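Local coordinates for phospho-2-dehydro-3-deoxyheptonate aldolase (Francisella tularensis, PDB 3TQK), which probably catalyses the stereospecific condensation of phosphoenolpyruvate with D-erythrose 4-phosphate to give DAHP, the first step of chorismate biosynthesis, at residues V12-P15 against A16-I20; D107-L110 against D111-N115. All coordinates share one frame; numbering follows the deposited sequence.

Overall arrangement
Both contacts are local and sit on the outside of a TIM barrel, on the same side of the chain's centre, which lies about 24 Å from the centre of interaction 1 and about 23 Å from that of interaction 2. Their own centres are about 18 Å apart; the nearest atoms stay about 8 Å from each other and do not touch. What joins them is helix 116-132: the loop 107-115 runs straight into it, while Asn117, Leu120 and Arg121 on its first turns receive residues of 12-20. Neither belongs to the manganese site of Cys58, His266, Glu299 and Asp322. Both do reach the second subunit, through Leu13 and Tyr114.

Interaction 1: V12-P15 against A16-I20; sequences VLIP and AEVLI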
loop_
_atom_site.group_PDB
_atom_site.type_symbol
_atom_site.label_atom_id
_atom_site.label_comp_id
_atom_site.label_asym_id
_atom_site.label_seq_id
_atom_site.Cartn_x
_atom_site.Cartn_y
_atom_site.Cartn_z
ATOM N N VAL A 12 -3.739 -24.161 1.240
ATOM C CA VAL A 12 -2.573 -24.300 2.111
ATOM C C VAL A 12 -1.385 -23.548 1.537
ATOM O O VAL A 12 -1.175 -23.523 0.328
ATOM C CB VAL A 12 -2.193 -25.778 2.297
ATOM C CG1 VAL A 12 -0.913 -25.914 3.081
ATOM C CG2 VAL A 12 -3.310 -26.510 3.003
ATOM N N LEU A 13 -0.633 -22.910 2.424
ATOM C CA LEU A 13 0.650 -22.285 2.112
ATOM C C LEU A 13 1.732 -22.959 2.970
ATOM O O LEU A 13 1.555 -23.103 4.175
ATOM C CB LEU A 13 0.600 -20.795 2.427
ATOM C CG LEU A 13 1.829 -19.981 2.022
ATOM C CD1 LEU A 13 2.022 -19.979 0.514
ATOM C CD2 LEU A 13 1.723 -18.545 2.548
ATOM N N ILE A 14 2.839 -23.371 2.348
ATOM C CA ILE A 14 3.945 -23.979 3.078
ATOM C C ILE A 14 4.791 -22.863 3.703
ATOM O O ILE A 14 5.223 -21.953 2.989
ATOM C CB ILE A 14 4.852 -24.846 2.164
ATOM C CG1 ILE A 14 4.036 -25.860 1.355
ATOM C CG2 ILE A 14 5.864 -25.611 2.999
ATOM C CD1 ILE A 14 3.180 -26.796 2.193
ATOM N N PRO A 15 5.026 -22.925 5.035
ATOM C CA PRO A 15 5.774 -21.859 5.710
ATOM C C PRO A 15 7.225 -21.795 5.291
ATOM O O PRO A 15 7.783 -22.797 4.849
ATOM C CB PRO A 15 5.650 -22.198 7.192
ATOM C CG PRO A 15 5.175 -23.580 7.270
ATOM C CD PRO A 15 4.505 -23.921 5.983
ATOM N N ALA A 16 7.817 -20.614 5.428
ATOM C CA ALA A 16 9.187 -20.353 4.982
ATOM C C ALA A 16 10.164 -21.309 5.624
ATOM O O ALA A 16 11.138 -21.719 4.990
ATOM C CB ALA A 16 9.583 -18.901 5.277
ATOM N N GLU A 17 9.909 -21.652 6.883
ATOM C CA GLU A 17 10.688 -22.664 7.613
ATOM C C GLU A 17 11.059 -23.851 6.744
ATOM O O GLU A 17 12.193 -24.343 6.759
ATOM C CB GLU A 17 9.828 -23.274 8.721
ATOM C CG GLU A 17 10.070 -22.775 10.097
ATOM C CD GLU A 17 9.226 -23.525 11.108
ATOM O OE1 GLU A 17 8.276 -24.248 10.706
ATOM O OE2 GLU A 17 9.517 -23.381 12.311
ATOM N N VAL A 18 10.037 -24.364 6.067
ATOM C CA VAL A 18 10.156 -25.611 5.341
ATOM C C VAL A 18 11.026 -25.371 4.113
ATOM O O VAL A 18 11.950 -26.129 3.854
ATOM C CB VAL A 18 8.765 -26.167 4.968
ATOM C CG1 VAL A 18 8.896 -27.342 4.043
ATOM C CG2 VAL A 18 7.991 -26.557 6.245
ATOM N N LEU A 19 10.768 -24.286 3.390
ATOM C CA LEU A 19 11.565 -23.982 2.206
ATOM C C LEU A 19 13.003 -23.654 2.565
ATOM O O LEU A 19 13.904 -23.924 1.782
ATOM C CB LEU A 19 10.964 -22.835 1.393
ATOM C CG LEU A 19 9.507 -22.968 0.949
ATOM C CD1 LEU A 19 9.219 -22.077 -0.288
ATOM C CD2 LEU A 19 9.142 -24.397 0.703
ATOM N N ILE A 20 13.211 -23.057 3.736
ATOM C CA ILE A 20 14.558 -22.780 4.238
ATOM C C ILE A 20 15.306 -24.068 4.570
ATOM O O ILE A 20 16.491 -24.170 4.296
ATOM C CB ILE A 20 14.533 -21.801 5.451
ATOM C CG1 ILE A 20 14.093 -20.406 4.969
ATOM C CG2 ILE A 20 15.930 -21.705 6.135
ATOM C CD1 ILE A 20 13.652 -19.448 6.060
#
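Ile14 and Val18 meet closely where the N-terminal extension turns into helix 16-22. The CG2 methyl of Ile14 lies 3.5 Å from Val18 CB and 3.6 Å from Val18 CG1, the two side chains running at a slant to one another. In Ile14, CG1 stands beside the backbone N (chi1 -52°), which puts CG2 anti to that N and turns it on to the first helical turn. The same methyl has a slacker neighbour in Leu19, whose CD2 is 4.2 Å away. Pro15 CG is likewise only loosely placed against Val18 CG2, at 4.2 Å. The helix begins right after Pro15, the N-cap residue, whose carbonyl takes the first backbone bond of the helix: Val18 N donates to Pro15 O at 3.0 Å with an N-H...O angle of 145°. One residue on, the regular helical pattern has set in, with Ile20 N bonded to Ala16 O at 2.8 Å. Leu19 is buried and leans on Arg121 of helix 116-132 and on Tyr149, whose hydroxyl is hydrogen-bonded to Ile14 O. Glu17 lies on the solvent side; Glu17 CB comes no nearer than 4.4 Å, to Pro15 O, while the backbone of Glu17 bonds with Lys211.

Interaction 2: D107-L110 against D111-N115; sequences DPDL and DNSYN
A buried carboxylate, that of Asp107, takes backbone N-H groups from residues five to seven positions further on, so the loop 107-115 is wrapped round one acidic side chain. A type I beta turn from Asp107 to Leu110 starts the loop, closed by Leu110 N to Asp107 O, and an Asx turn at Asp111 follows. With CG anti to the backbone N (chi1 -175°), Asp107 carries its carboxylate across to the returning chain. OD2 accepts from Asn112 N at 2.9 Å on the syn side, near the carboxylate plane. Tyr114 N reaches OD1 at 3.2 Å with a fairly straight angle of 161°, but from above that plane; Ser113 N adds a weak bond to the same oxygen. These donors would offset the charge of Asp107, which lies close to another acid: its OD1 is 3.6 Å from Asp111 OD1. The latter accepts Ser113 N at 3.2 Å, making the Asx turn. The ring of Pro108 lies against the Asn115 carbonyl, CD 3.4 Å from its O. Beyond the loop, Asp109 forms a salt bridge with Lys118; Asn115, the N-cap residue of helix 116-132, takes a weak hydrogen bond from Lys118 N on OD1; and Tyr114 stacks on His205 of the second subunit. Ordered waters link polar groups of the two halves. Water 2 bridges Asp107 OD2 and Asn112 OD1, whereas water 1 donates to Asp107 OD1 at 2.7 Å and to Ser113 OG at 2.7 Å, and accepts from Asn115 N at 3.0 Å.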
loop_
_atom_site.group_PDB
_atom_site.type_symbol
_atom_site.label_atom_id
_atom_site.label_comp_id
_atom_site.label_asym_id
_atom_site.label_seq_id
_atom_site.Cartn_x
_atom_site.Cartn_y
_atom_site.Cartn_z
ATOM N N ASP A 107 2.047 -16.930 -10.137
ATOM C CA ASP A 107 1.650 -17.874 -11.167
ATOM C C ASP A 107 2.868 -18.284 -12.001
ATOM O O ASP A 107 2.991 -17.870 -13.159
ATOM C CB ASP A 107 0.564 -17.220 -12.018
ATOM C CG ASP A 107 -0.021 -18.140 -13.058
ATOM O OD1 ASP A 107 -0.096 -19.374 -12.853
ATOM O OD2 ASP A 107 -0.441 -17.599 -14.089
ATOM N N PRO A 108 3.779 -19.099 -11.406
ATOM C CA PRO A 108 5.049 -19.470 -12.048
ATOM C C PRO A 108 4.893 -20.193 -13.375
ATOM O O PRO A 108 5.709 -20.004 -14.272
ATOM C CB PRO A 108 5.701 -20.406 -11.021
ATOM C CG PRO A 108 4.587 -20.910 -10.207
ATOM C CD PRO A 108 3.642 -19.771 -10.101
ATOM N N ASP A 109 3.855 -21.016 -13.496
ATOM C CA ASP A 109 3.624 -21.793 -14.713
ATOM C C ASP A 109 2.909 -21.007 -15.815
ATOM O O ASP A 109 2.623 -21.551 -16.877
ATOM C CB ASP A 109 2.867 -23.078 -14.365
ATOM C CG ASP A 109 3.741 -24.081 -13.625
ATOM O OD1 ASP A 109 4.977 -24.015 -13.764
ATOM O OD2 ASP A 109 3.208 -24.937 -12.900
ATOM N N LEU A 110 2.626 -19.732 -15.554
ATOM C CA LEU A 110 2.130 -18.781 -16.562
ATOM C C LEU A 110 0.817 -19.213 -17.208
ATOM O O LEU A 110 0.582 -18.931 -18.387
ATOM C CB LEU A 110 3.185 -18.564 -17.657
ATOM C CG LEU A 110 4.646 -18.363 -17.243
ATOM C CD1 LEU A 110 5.468 -18.075 -18.504
ATOM C CD2 LEU A 110 4.814 -17.264 -16.205
ATOM N N ASP A 111 -0.037 -19.885 -16.438
ATOM C CA ASP A 111 -1.245 -20.519 -16.996
ATOM C C ASP A 111 -2.490 -20.392 -16.099
ATOM O O ASP A 111 -3.444 -21.166 -16.235
ATOM C CB ASP A 111 -0.943 -21.994 -17.319
ATOM C CG ASP A 111 -0.564 -22.813 -16.089
ATOM O OD1 ASP A 111 -0.480 -22.263 -14.965
ATOM O OD2 ASP A 111 -0.362 -24.036 -16.246
ATOM N N ASN A 112 -2.479 -19.407 -15.200
ATOM C CA ASN A 112 -3.572 -19.186 -14.240
ATOM C C ASN A 112 -3.864 -20.424 -13.369
ATOM O O ASN A 112 -5.009 -20.670 -12.978
ATOM C CB ASN A 112 -4.857 -18.692 -14.954
ATOM C CG ASN A 112 -4.649 -17.381 -15.724
ATOM O OD1 ASN A 112 -3.984 -16.465 -15.247
ATOM N ND2 ASN A 112 -5.218 -17.296 -16.914
ATOM N N SER A 113 -2.823 -21.199 -13.071
ATOM C CA SER A 113 -2.917 -22.287 -12.099
ATOM C C SER A 113 -2.630 -21.765 -10.679
ATOM O O SER A 113 -3.034 -22.383 -9.685
ATOM C CB SER A 113 -1.954 -23.415 -12.475
ATOM O OG SER A 113 -0.627 -22.929 -12.640
ATOM N N TYR A 114 -1.933 -20.630 -10.598
ATOM C CA TYR A 114 -1.713 -19.893 -9.350
ATOM C C TYR A 114 -0.998 -20.709 -8.273
ATOM O O TYR A 114 -1.360 -20.671 -7.097
ATOM C CB TYR A 114 -3.032 -19.314 -8.818
ATOM C CG TYR A 114 -3.689 -18.354 -9.785
ATOM C CD1 TYR A 114 -3.146 -17.089 -10.004
ATOM C CD2 TYR A 114 -4.841 -18.705 -10.488
ATOM C CE1 TYR A 114 -3.738 -16.194 -10.887
ATOM C CE2 TYR A 114 -5.437 -17.817 -11.376
ATOM C CZ TYR A 114 -4.875 -16.564 -11.565
ATOM O OH TYR A 114 -5.438 -15.669 -12.438
ATOM N N ASN A 115 0.055 -21.413 -8.676
ATOM C CA ASN A 115 0.769 -22.309 -7.781
ATOM C C ASN A 115 1.783 -21.500 -7.002
ATOM O O ASN A 115 2.984 -21.520 -7.292
ATOM C CB ASN A 115 1.448 -23.420 -8.577
ATOM C CG ASN A 115 1.765 -24.649 -7.731
ATOM O OD1 ASN A 115 1.902 -24.566 -6.506
ATOM N ND2 ASN A 115 1.877 -25.803 -8.393
HETATM O O HOH W 1 1.219 -21.283 -11.449
HETATM O O HOH W 2 -1.850 -15.322 -13.975
HETATM O O HOH W 3 1.363 -25.363 -11.232
#